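Local coordinates for protein transport protein HOFQ (Aggregatibacter actinomycetemcomitans, PDB 2Y3M), which probably acts as the outer-membrane secretin for DNA uptake in natural competence, with extra-membranous domains that bind DNA, at residues 110-115 with 161-166; 136-141 with 145-150; 106-111 with 154-159; 123-126 with 130-133. All coordinates share one frame; numbering follows the deposited sequence.

Interaction 1: residues 110-115 with 161-166; sequences IKLHFA and KLIKEL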
# COMPACT_ATOMS: atom_id res chain seq x y z
N ILE B 110 3.13 -30.76 -13.59
CA ILE B 110 4.06 -30.54 -14.68
C ILE B 110 5.07 -29.48 -14.28
O ILE B 110 4.71 -28.36 -13.91
CB ILE B 110 3.31 -30.22 -16.00
CG1 ILE B 110 2.37 -31.38 -16.34
CG2 ILE B 110 4.30 -30.02 -17.14
CD1 ILE B 110 1.20 -31.01 -17.20
N LYS B 111 6.34 -29.86 -14.31
CA LYS B 111 7.43 -28.98 -13.94
C LYS B 111 8.04 -28.42 -15.21
O LYS B 111 8.60 -29.17 -16.01
CB LYS B 111 8.49 -29.75 -13.15
CG LYS B 111 7.98 -30.41 -11.89
CD LYS B 111 9.10 -31.14 -11.17
CE LYS B 111 8.70 -31.53 -9.76
NZ LYS B 111 9.88 -32.08 -9.02
N LEU B 112 7.93 -27.11 -15.41
CA LEU B 112 8.45 -26.51 -16.63
C LEU B 112 9.95 -26.25 -16.55
O LEU B 112 10.49 -26.04 -15.47
CB LEU B 112 7.69 -25.23 -16.96
CG LEU B 112 6.19 -25.44 -17.19
CD1 LEU B 112 5.51 -24.10 -17.22
CD2 LEU B 112 5.92 -26.24 -18.46
N HIS B 113 10.61 -26.28 -17.71
CA HIS B 113 12.06 -26.13 -17.78
C HIS B 113 12.50 -24.93 -18.61
O HIS B 113 13.61 -24.42 -18.43
CB HIS B 113 12.71 -27.41 -18.33
CG HIS B 113 12.56 -28.60 -17.43
ND1 HIS B 113 13.52 -28.96 -16.51
CD2 HIS B 113 11.57 -29.52 -17.32
CE1 HIS B 113 13.12 -30.04 -15.86
NE2 HIS B 113 11.95 -30.40 -16.34
N PHE B 114 11.65 -24.49 -19.54
CA PHE B 114 12.03 -23.42 -20.46
C PHE B 114 10.99 -22.31 -20.57
O PHE B 114 11.35 -21.14 -20.67
CB PHE B 114 12.36 -23.99 -21.85
CG PHE B 114 13.47 -25.00 -21.84
CD1 PHE B 114 14.80 -24.59 -21.78
CD2 PHE B 114 13.19 -26.37 -21.87
CE1 PHE B 114 15.84 -25.53 -21.77
CE2 PHE B 114 14.22 -27.31 -21.86
CZ PHE B 114 15.54 -26.89 -21.81
N ALA B 115 9.71 -22.67 -20.54
CA ALA B 115 8.63 -21.71 -20.63
C ALA B 115 8.18 -21.22 -19.25
O ALA B 115 8.45 -21.87 -18.24
CB ALA B 115 7.45 -22.31 -21.40
N LYS B 161 0.60 -33.49 -22.75
CA LYS B 161 1.35 -33.58 -24.00
C LYS B 161 1.53 -32.20 -24.64
O LYS B 161 2.63 -31.85 -25.06
CB LYS B 161 0.70 -34.57 -24.97
CG LYS B 161 0.96 -36.04 -24.61
CD LYS B 161 0.16 -37.00 -25.49
CE LYS B 161 0.86 -37.26 -26.81
NZ LYS B 161 2.08 -38.10 -26.64
N LEU B 162 0.46 -31.42 -24.69
CA LEU B 162 0.53 -30.07 -25.25
C LEU B 162 1.51 -29.16 -24.49
O LEU B 162 2.27 -28.40 -25.11
CB LEU B 162 -0.86 -29.45 -25.30
CG LEU B 162 -1.13 -28.14 -26.06
CD1 LEU B 162 -0.45 -28.07 -27.42
CD2 LEU B 162 -2.63 -27.96 -26.19
N ILE B 163 1.52 -29.27 -23.17
CA ILE B 163 2.39 -28.46 -22.32
C ILE B 163 3.85 -28.79 -22.56
O ILE B 163 4.69 -27.89 -22.63
CB ILE B 163 2.03 -28.61 -20.83
CG1 ILE B 163 0.72 -27.86 -20.54
CG2 ILE B 163 3.16 -28.10 -19.93
CD1 ILE B 163 0.05 -28.26 -19.25
N LYS B 164 4.15 -30.08 -22.72
CA LYS B 164 5.51 -30.53 -22.97
C LYS B 164 6.05 -30.12 -24.34
O LYS B 164 7.27 -29.98 -24.50
CB LYS B 164 5.63 -32.04 -22.73
CG LYS B 164 5.58 -32.39 -21.23
CD LYS B 164 6.06 -33.80 -20.93
CE LYS B 164 6.26 -33.96 -19.43
NZ LYS B 164 6.61 -35.35 -19.04
N GLU B 165 5.16 -29.91 -25.31
CA GLU B 165 5.56 -29.36 -26.60
C GLU B 165 5.86 -27.87 -26.51
O GLU B 165 6.75 -27.37 -27.18
CB GLU B 165 4.49 -29.61 -27.68
CG GLU B 165 4.36 -31.06 -28.15
CD GLU B 165 5.70 -31.77 -28.35
OE1 GLU B 165 6.64 -31.20 -28.95
OE2 GLU B 165 5.80 -32.93 -27.91
N LEU B 166 5.09 -27.18 -25.67
CA LEU B 166 5.25 -25.74 -25.49
C LEU B 166 6.43 -25.39 -24.59
O LEU B 166 6.90 -24.25 -24.59
CB LEU B 166 3.96 -25.13 -24.92
CG LEU B 166 2.73 -25.02 -25.82
CD1 LEU B 166 1.50 -24.75 -24.96
CD2 LEU B 166 2.89 -23.93 -26.87
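Ile-110 and Ile-163 face each other where the end of strand 106-111 meets helix 153-166, and their side chains cross obliquely. Branch meets like branch: the CG2 methyls lie 3.6 Å apart, and CD1 of Ile-110 sits 3.6 Å from CD1 of Ile-163. Both residues keep CG1 beside the backbone N (chi1 -58° in Ile-110, -74° in Ile-163), which turns CG2 anti to that nitrogen and brings the two methyls together. Leu-112 arrives from farther along the chain and runs at about a right angle to Ile-163. Its CD2 stands 3.6 Å from Ile-163 CG2, so this one methyl touches both a strand residue and the first residue past the strand. Farther along the chain Ala-115 adds a looser touch, its CB 3.8 Å from the carbonyl O of Leu-166 near the end of the helix. Just beyond, the carboxylate of Asp-167 accepts hydrogen bonds from the backbone N of His-113, Phe-114 and Ala-115, tying the turn to the helix end. Between 110-115 and 161-166 themselves no hydrogen bond forms. The contact is therefore hydrophobic packing, which holds the helix to the strand by the fit of methyls and without directional bonds across it.

Interaction 2: residues 136-141 with 145-150; sequences GSITFD and NLLLIQ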
# COMPACT_ATOMS: atom_id res chain seq x y z
N GLY B 136 -12.75 -29.71 -14.90
CA GLY B 136 -11.31 -29.48 -14.93
C GLY B 136 -10.86 -28.20 -14.25
O GLY B 136 -11.58 -27.20 -14.22
N SER B 137 -9.65 -28.26 -13.70
CA SER B 137 -9.02 -27.09 -13.12
C SER B 137 -7.52 -27.17 -13.31
O SER B 137 -6.95 -28.25 -13.44
CB SER B 137 -9.36 -26.96 -11.63
OG SER B 137 -8.84 -28.05 -10.89
N ILE B 138 -6.89 -26.00 -13.35
CA ILE B 138 -5.44 -25.89 -13.33
C ILE B 138 -5.04 -24.89 -12.26
O ILE B 138 -5.69 -23.86 -12.08
CB ILE B 138 -4.86 -25.49 -14.70
CG1 ILE B 138 -4.97 -26.67 -15.68
CG2 ILE B 138 -3.41 -25.04 -14.56
CD1 ILE B 138 -4.59 -26.35 -17.14
N THR B 139 -3.99 -25.23 -11.52
CA THR B 139 -3.38 -24.30 -10.60
C THR B 139 -1.90 -24.21 -10.97
O THR B 139 -1.23 -25.23 -11.17
CB THR B 139 -3.64 -24.68 -9.11
OG1 THR B 139 -2.96 -23.77 -8.24
CG2 THR B 139 -3.15 -26.07 -8.80
N PHE B 140 -1.40 -22.98 -11.10
CA PHE B 140 -0.04 -22.77 -11.59
C PHE B 140 0.65 -21.59 -10.92
O PHE B 140 0.00 -20.76 -10.28
CB PHE B 140 -0.02 -22.60 -13.11
CG PHE B 140 -0.75 -21.38 -13.61
CD1 PHE B 140 -2.15 -21.38 -13.72
CD2 PHE B 140 -0.05 -20.23 -13.99
CE1 PHE B 140 -2.83 -20.26 -14.20
CE2 PHE B 140 -0.72 -19.10 -14.46
CZ PHE B 140 -2.12 -19.11 -14.57
N ASP B 141 1.97 -21.51 -11.09
CA ASP B 141 2.78 -20.51 -10.41
C ASP B 141 4.07 -20.28 -11.18
O ASP B 141 4.82 -21.21 -11.43
CB ASP B 141 3.09 -21.01 -9.00
CG ASP B 141 3.51 -19.90 -8.07
OD1 ASP B 141 4.33 -19.05 -8.47
OD2 ASP B 141 3.03 -19.89 -6.92
N ASN B 145 7.36 -22.34 -11.07
CA ASN B 145 7.10 -22.67 -12.47
C ASN B 145 6.48 -24.06 -12.65
O ASN B 145 6.84 -24.80 -13.56
CB ASN B 145 8.35 -22.46 -13.33
CG ASN B 145 8.01 -21.99 -14.74
OD1 ASN B 145 6.95 -21.42 -14.98
ND2 ASN B 145 8.93 -22.22 -15.67
N LEU B 146 5.55 -24.39 -11.76
CA LEU B 146 4.81 -25.65 -11.79
C LEU B 146 3.43 -25.43 -12.40
O LEU B 146 2.88 -24.33 -12.31
CB LEU B 146 4.63 -26.20 -10.37
CG LEU B 146 5.83 -26.56 -9.50
CD1 LEU B 146 5.40 -26.71 -8.04
CD2 LEU B 146 6.52 -27.82 -9.97
N LEU B 147 2.89 -26.48 -13.01
CA LEU B 147 1.49 -26.52 -13.44
C LEU B 147 0.87 -27.77 -12.85
O LEU B 147 1.41 -28.87 -12.99
CB LEU B 147 1.39 -26.56 -14.97
CG LEU B 147 1.37 -25.30 -15.83
CD1 LEU B 147 1.96 -25.61 -17.20
CD2 LEU B 147 -0.02 -24.76 -16.00
N LEU B 148 -0.27 -27.61 -12.19
CA LEU B 148 -1.00 -28.73 -11.61
C LEU B 148 -2.36 -28.81 -12.30
O LEU B 148 -3.14 -27.86 -12.26
CB LEU B 148 -1.17 -28.53 -10.10
CG LEU B 148 -1.66 -29.67 -9.19
CD1 LEU B 148 -1.44 -29.31 -7.71
CD2 LEU B 148 -3.12 -30.05 -9.42
N ILE B 149 -2.64 -29.95 -12.94
CA ILE B 149 -3.89 -30.13 -13.67
C ILE B 149 -4.77 -31.25 -13.10
O ILE B 149 -4.28 -32.32 -12.75
CB ILE B 149 -3.64 -30.33 -15.20
CG1 ILE B 149 -4.97 -30.63 -15.92
CG2 ILE B 149 -2.57 -31.39 -15.46
CD1 ILE B 149 -4.88 -30.66 -17.42
N GLN B 150 -6.06 -30.97 -13.00
CA GLN B 150 -7.03 -31.98 -12.59
C GLN B 150 -8.22 -32.01 -13.55
O GLN B 150 -8.95 -31.02 -13.68
CB GLN B 150 -7.52 -31.74 -11.16
CG GLN B 150 -8.50 -32.80 -10.68
CD GLN B 150 -9.01 -32.57 -9.27
OE1 GLN B 150 -9.49 -31.49 -8.93
NE2 GLN B 150 -8.93 -33.60 -8.45
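Ser-137 to Asp-141 and Leu-146 to Gln-150 form an antiparallel beta hairpin, the two consecutive strands of a beta-alpha-beta-beta-alpha unit consistent with the KH-like fold of this protein. The short axes run 4.7 Å apart, with their directions 170° from each other. Ser-137 pairs with Gln-150 and Thr-139 with Leu-148 as hydrogen-bonded pairs, each joined by two bonds; the straightest goes from Gln-150 N to Ser-137 O, 2.9 Å. The non-hydrogen-bonded pairs alternate with these: Ile-138 with Ile-149 between the two, and Phe-140 with Leu-147 next toward the turn. Asp-141 N also donates to Leu-146 O, at a longer 3.2 Å.

The non-hydrogen-bonded pairs put their side chains on the face turned to helix 117-125, where Met-121 touches Ile-138, Phe-140 and Leu-147. Here CD2 of Leu-147 fits between two residues of the other strand, 3.7 Å from Ile-138 CG2 and 3.6 Å from Phe-140 CB. The Phe-140 ring itself leads away from the hairpin and packs on Leu-51 of the second subunit. On the other face Thr-139 and Leu-148 lie side by side, pointing the same way. Thr-139 holds OG1 anti to its backbone N (chi1 177°), toward a weak hydrogen bond with Ile-72 O, while CG2 presses against CB of Leu-148 at 3.4 Å, tighter than usual for two carbons.

Interaction 3: residues 106-111 with 154-159; sequences NTATIK and RSVRNI. Unlike the reference sequence in segment 106-111: Asn-106 (reference Thr).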
# COMPACT_ATOMS: atom_id res chain seq x y z
N ASN B 106 -8.16 -37.48 -12.95
CA ASN B 106 -6.72 -37.67 -12.80
C ASN B 106 -6.01 -36.37 -12.45
O ASN B 106 -6.52 -35.29 -12.74
CB ASN B 106 -6.12 -38.27 -14.08
CG ASN B 106 -6.36 -39.77 -14.19
OD1 ASN B 106 -7.06 -40.38 -13.38
ND2 ASN B 106 -5.77 -40.37 -15.22
N THR B 107 -4.84 -36.50 -11.84
CA THR B 107 -4.03 -35.35 -11.42
C THR B 107 -2.61 -35.48 -11.96
O THR B 107 -2.06 -36.57 -12.02
CB THR B 107 -4.00 -35.23 -9.88
OG1 THR B 107 -5.33 -35.02 -9.40
CG2 THR B 107 -3.14 -34.05 -9.44
N ALA B 108 -2.02 -34.35 -12.37
CA ALA B 108 -0.66 -34.33 -12.88
C ALA B 108 0.06 -33.03 -12.54
O ALA B 108 -0.47 -31.94 -12.73
CB ALA B 108 -0.64 -34.58 -14.38
N THR B 109 1.28 -33.17 -12.03
CA THR B 109 2.15 -32.03 -11.79
C THR B 109 3.09 -31.93 -12.97
O THR B 109 3.76 -32.89 -13.33
CB THR B 109 2.96 -32.23 -10.51
OG1 THR B 109 2.07 -32.31 -9.39
CG2 THR B 109 3.93 -31.07 -10.30
N ILE B 110 3.13 -30.76 -13.59
CA ILE B 110 4.06 -30.54 -14.68
C ILE B 110 5.07 -29.48 -14.28
O ILE B 110 4.71 -28.36 -13.91
CB ILE B 110 3.31 -30.22 -16.00
CG1 ILE B 110 2.37 -31.38 -16.34
CG2 ILE B 110 4.30 -30.02 -17.14
CD1 ILE B 110 1.20 -31.01 -17.20
N LYS B 111 6.34 -29.86 -14.31
CA LYS B 111 7.43 -28.98 -13.94
C LYS B 111 8.04 -28.42 -15.21
O LYS B 111 8.60 -29.17 -16.01
CB LYS B 111 8.49 -29.75 -13.15
CG LYS B 111 7.98 -30.41 -11.89
CD LYS B 111 9.10 -31.14 -11.17
CE LYS B 111 8.70 -31.53 -9.76
NZ LYS B 111 9.88 -32.08 -9.02
N ARG B 154 -8.40 -38.47 -20.15
CA ARG B 154 -7.97 -38.15 -21.51
C ARG B 154 -7.57 -36.67 -21.64
O ARG B 154 -6.59 -36.34 -22.33
CB ARG B 154 -9.05 -38.53 -22.53
CG ARG B 154 -8.63 -38.35 -23.98
CD ARG B 154 -9.48 -39.20 -24.92
NE ARG B 154 -10.87 -39.29 -24.48
CZ ARG B 154 -11.78 -38.34 -24.65
NH1 ARG B 154 -11.48 -37.21 -25.28
NH2 ARG B 154 -13.01 -38.52 -24.19
N SER B 155 -8.32 -35.80 -20.97
CA SER B 155 -8.01 -34.38 -20.90
C SER B 155 -6.62 -34.14 -20.28
O SER B 155 -5.80 -33.43 -20.87
CB SER B 155 -9.08 -33.64 -20.11
OG SER B 155 -8.83 -32.25 -20.09
N VAL B 156 -6.36 -34.73 -19.11
CA VAL B 156 -5.05 -34.59 -18.47
C VAL B 156 -3.95 -35.02 -19.43
O VAL B 156 -2.96 -34.29 -19.62
CB VAL B 156 -4.96 -35.39 -17.13
CG1 VAL B 156 -3.52 -35.44 -16.61
CG2 VAL B 156 -5.89 -34.81 -16.08
N ARG B 157 -4.13 -36.19 -20.05
CA ARG B 157 -3.17 -36.79 -20.97
C ARG B 157 -2.74 -35.86 -22.11
O ARG B 157 -1.55 -35.63 -22.32
CB ARG B 157 -3.75 -38.09 -21.55
CG ARG B 157 -2.84 -38.78 -22.55
CD ARG B 157 -3.61 -39.77 -23.42
NE ARG B 157 -2.73 -40.52 -24.32
CZ ARG B 157 -2.43 -40.14 -25.57
NH1 ARG B 157 -2.93 -39.02 -26.07
NH2 ARG B 157 -1.62 -40.89 -26.31
N ASN B 158 -3.71 -35.33 -22.85
CA ASN B 158 -3.44 -34.50 -24.01
C ASN B 158 -2.91 -33.10 -23.69
O ASN B 158 -2.13 -32.54 -24.46
CB ASN B 158 -4.68 -34.41 -24.89
CG ASN B 158 -5.12 -35.76 -25.43
OD1 ASN B 158 -4.29 -36.66 -25.61
ND2 ASN B 158 -6.42 -35.90 -25.68
N ILE B 159 -3.33 -32.55 -22.56
CA ILE B 159 -2.86 -31.24 -22.14
C ILE B 159 -1.43 -31.35 -21.62
O ILE B 159 -0.60 -30.49 -21.90
CB ILE B 159 -3.80 -30.58 -21.13
CG1 ILE B 159 -5.12 -30.24 -21.81
CG2 ILE B 159 -3.17 -29.32 -20.53
CD1 ILE B 159 -6.26 -30.07 -20.86
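Val-156 reaches from the first turns of helix 153-166 onto strand 106-111, bridging Asn-106 and Ala-108. Its CB points toward the strand but leaves the touching to the two methyls. CG1, anti to the backbone N of Val-156 at chi1 170°, meets the CB of Ala-108 at 3.7 Å. CG2, beside that nitrogen, goes to the residue two places earlier: Val-156 CG2 lies 3.4 Å from Asn-106 O and close to the carbonyl carbon as well. The methyl stands over the face of this peptide group, well off its plane, so it rests against the flat backbone. CB of Asn-106, 4.0 Å from Val-156 CG2, adds the remaining apolar touch. One valine thus spans two strand residues whose side chains both point to the helix, while Thr-107 between them points away.

No hydrogen bond crosses here. On the helix, Arg-157 NH1 gives a bond of 2.8 Å to OD1 of its neighbour Asn-158, which lies nearly in the guanidinium plane. The strand is fastened instead to strand 146-151 by backbone bonds of Asn-106 with Asp-151 and Ala-108 with Ile-149. Strand 106-111 is outermost in the sheet within this chain; Val-156 packs on it while Ile-159, one turn on, touches Ile-149 of the next strand, so helix 153-166 lies across both.

Interaction 4: residues 123-126 with 130-133; sequences SLTG and SLLS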
# COMPACT_ATOMS: atom_id res chain seq x y z
N SER B 123 -1.19 -19.43 -24.06
CA SER B 123 -1.18 -20.22 -25.29
C SER B 123 -2.29 -21.28 -25.27
O SER B 123 -3.06 -21.39 -26.22
CB SER B 123 0.20 -20.86 -25.50
OG SER B 123 0.24 -21.58 -26.71
N LEU B 124 -2.37 -22.04 -24.18
CA LEU B 124 -3.38 -23.10 -24.02
C LEU B 124 -4.82 -22.59 -24.04
O LEU B 124 -5.70 -23.24 -24.61
CB LEU B 124 -3.16 -23.88 -22.73
CG LEU B 124 -1.90 -24.71 -22.48
CD1 LEU B 124 -1.91 -25.24 -21.05
CD2 LEU B 124 -1.79 -25.85 -23.46
N THR B 125 -5.06 -21.44 -23.40
CA THR B 125 -6.42 -20.92 -23.26
C THR B 125 -6.76 -19.92 -24.35
O THR B 125 -7.93 -19.55 -24.50
CB THR B 125 -6.64 -20.26 -21.88
OG1 THR B 125 -5.66 -19.24 -21.67
CG2 THR B 125 -6.55 -21.30 -20.77
N GLY B 126 -5.75 -19.48 -25.10
CA GLY B 126 -5.93 -18.66 -26.30
C GLY B 126 -6.64 -19.44 -27.39
O GLY B 126 -6.52 -20.67 -27.46
N SER B 130 -13.30 -24.12 -24.72
CA SER B 130 -12.72 -24.45 -23.43
C SER B 130 -11.56 -25.43 -23.58
O SER B 130 -11.61 -26.37 -24.37
CB SER B 130 -13.78 -24.99 -22.46
OG SER B 130 -14.53 -26.04 -23.05
N LEU B 131 -10.50 -25.17 -22.82
CA LEU B 131 -9.33 -26.03 -22.74
C LEU B 131 -9.64 -27.31 -21.96
O LEU B 131 -9.28 -28.40 -22.39
CB LEU B 131 -8.18 -25.27 -22.06
CG LEU B 131 -6.92 -26.01 -21.63
CD1 LEU B 131 -6.03 -26.33 -22.83
CD2 LEU B 131 -6.15 -25.16 -20.60
N LEU B 132 -10.30 -27.16 -20.81
CA LEU B 132 -10.66 -28.26 -19.92
C LEU B 132 -12.15 -28.54 -19.96
O LEU B 132 -12.94 -27.71 -20.41
CB LEU B 132 -10.27 -27.90 -18.47
CG LEU B 132 -8.87 -27.36 -18.16
CD1 LEU B 132 -8.86 -26.67 -16.81
CD2 LEU B 132 -7.82 -28.44 -18.19
N SER B 133 -12.54 -29.72 -19.48
CA SER B 133 -13.95 -30.03 -19.22
C SER B 133 -14.44 -29.19 -18.03
O SER B 133 -13.62 -28.72 -17.24
CB SER B 133 -14.13 -31.52 -18.90
OG SER B 133 -13.82 -31.78 -17.53
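Leu-131 meets Leu-124 over a peptide group, the flat group of this contact; no ring or side-chain amide takes part. This is the peptide that follows Leu-124: the CD1 methyl of Leu-131 is 3.6 Å from Leu-124 O and stands over one face, far out of the plane. CB of Leu-131, 4.1 Å from Leu-124 O, lies off the same face, and CD2 is on that side too, so the whole isobutyl group leans over the peptide from one side and none of its methyls approaches at the edge.

The same two methyls fork toward the CB of Leu-124: Leu-131 CD1 is 3.8 Å from Leu-124 CB, and CD2 is at nearly the same distance. With CG of Leu-131 anti to the backbone N (chi1 169°), the branch is carried out from the loop and onto the last turn of the helix. Helix 117-125 is the first helix of the beta-alpha-beta-beta-alpha unit, and Gly-126 is the first residue to leave helical backbone angles; the loop then turns back, so that 130-133 leads past the helix end toward strand 137-141. Beside Leu-124, Thr-125 contributes a methyl: its CG2 lies 3.9 Å from Leu-131 CD2, the two side chains running at a slant to each other. The hydroxyl is engaged within the helix, OG1 of Thr-125 being hydrogen-bonded to Met-121 O. Farther in, Leu-131 also touches Ile-138 of strand 137-141, and the side chain of Leu-124 continues to Leu-162 and Leu-166 of helix 153-166.

How the interactions relate
All four contacts lie in one beta-alpha-beta-beta-alpha unit, their centres 9 to 15 Å apart. Interactions 1 and 3 pack the same helix, 153-166, on the same strand, 106-111, at points 11 Å apart, and share Ile-110. The hairpin of interaction 2 supplies the adjacent strand 146-151, bonded to 106-111 through Ile-110 N and Leu-147 O. Interaction 4 brings in helix 117-125 and the loop behind it; Leu-124 packs on Leu-162 and Ile-163, and Leu-132 on Ile-149 and Ile-159. Along the chain, interactions 4 and 2 close in turn between the partners of 3 and 1, so the final helix packs back on strand 106-111 from far along the sequence, consistent with a compact KH-like domain.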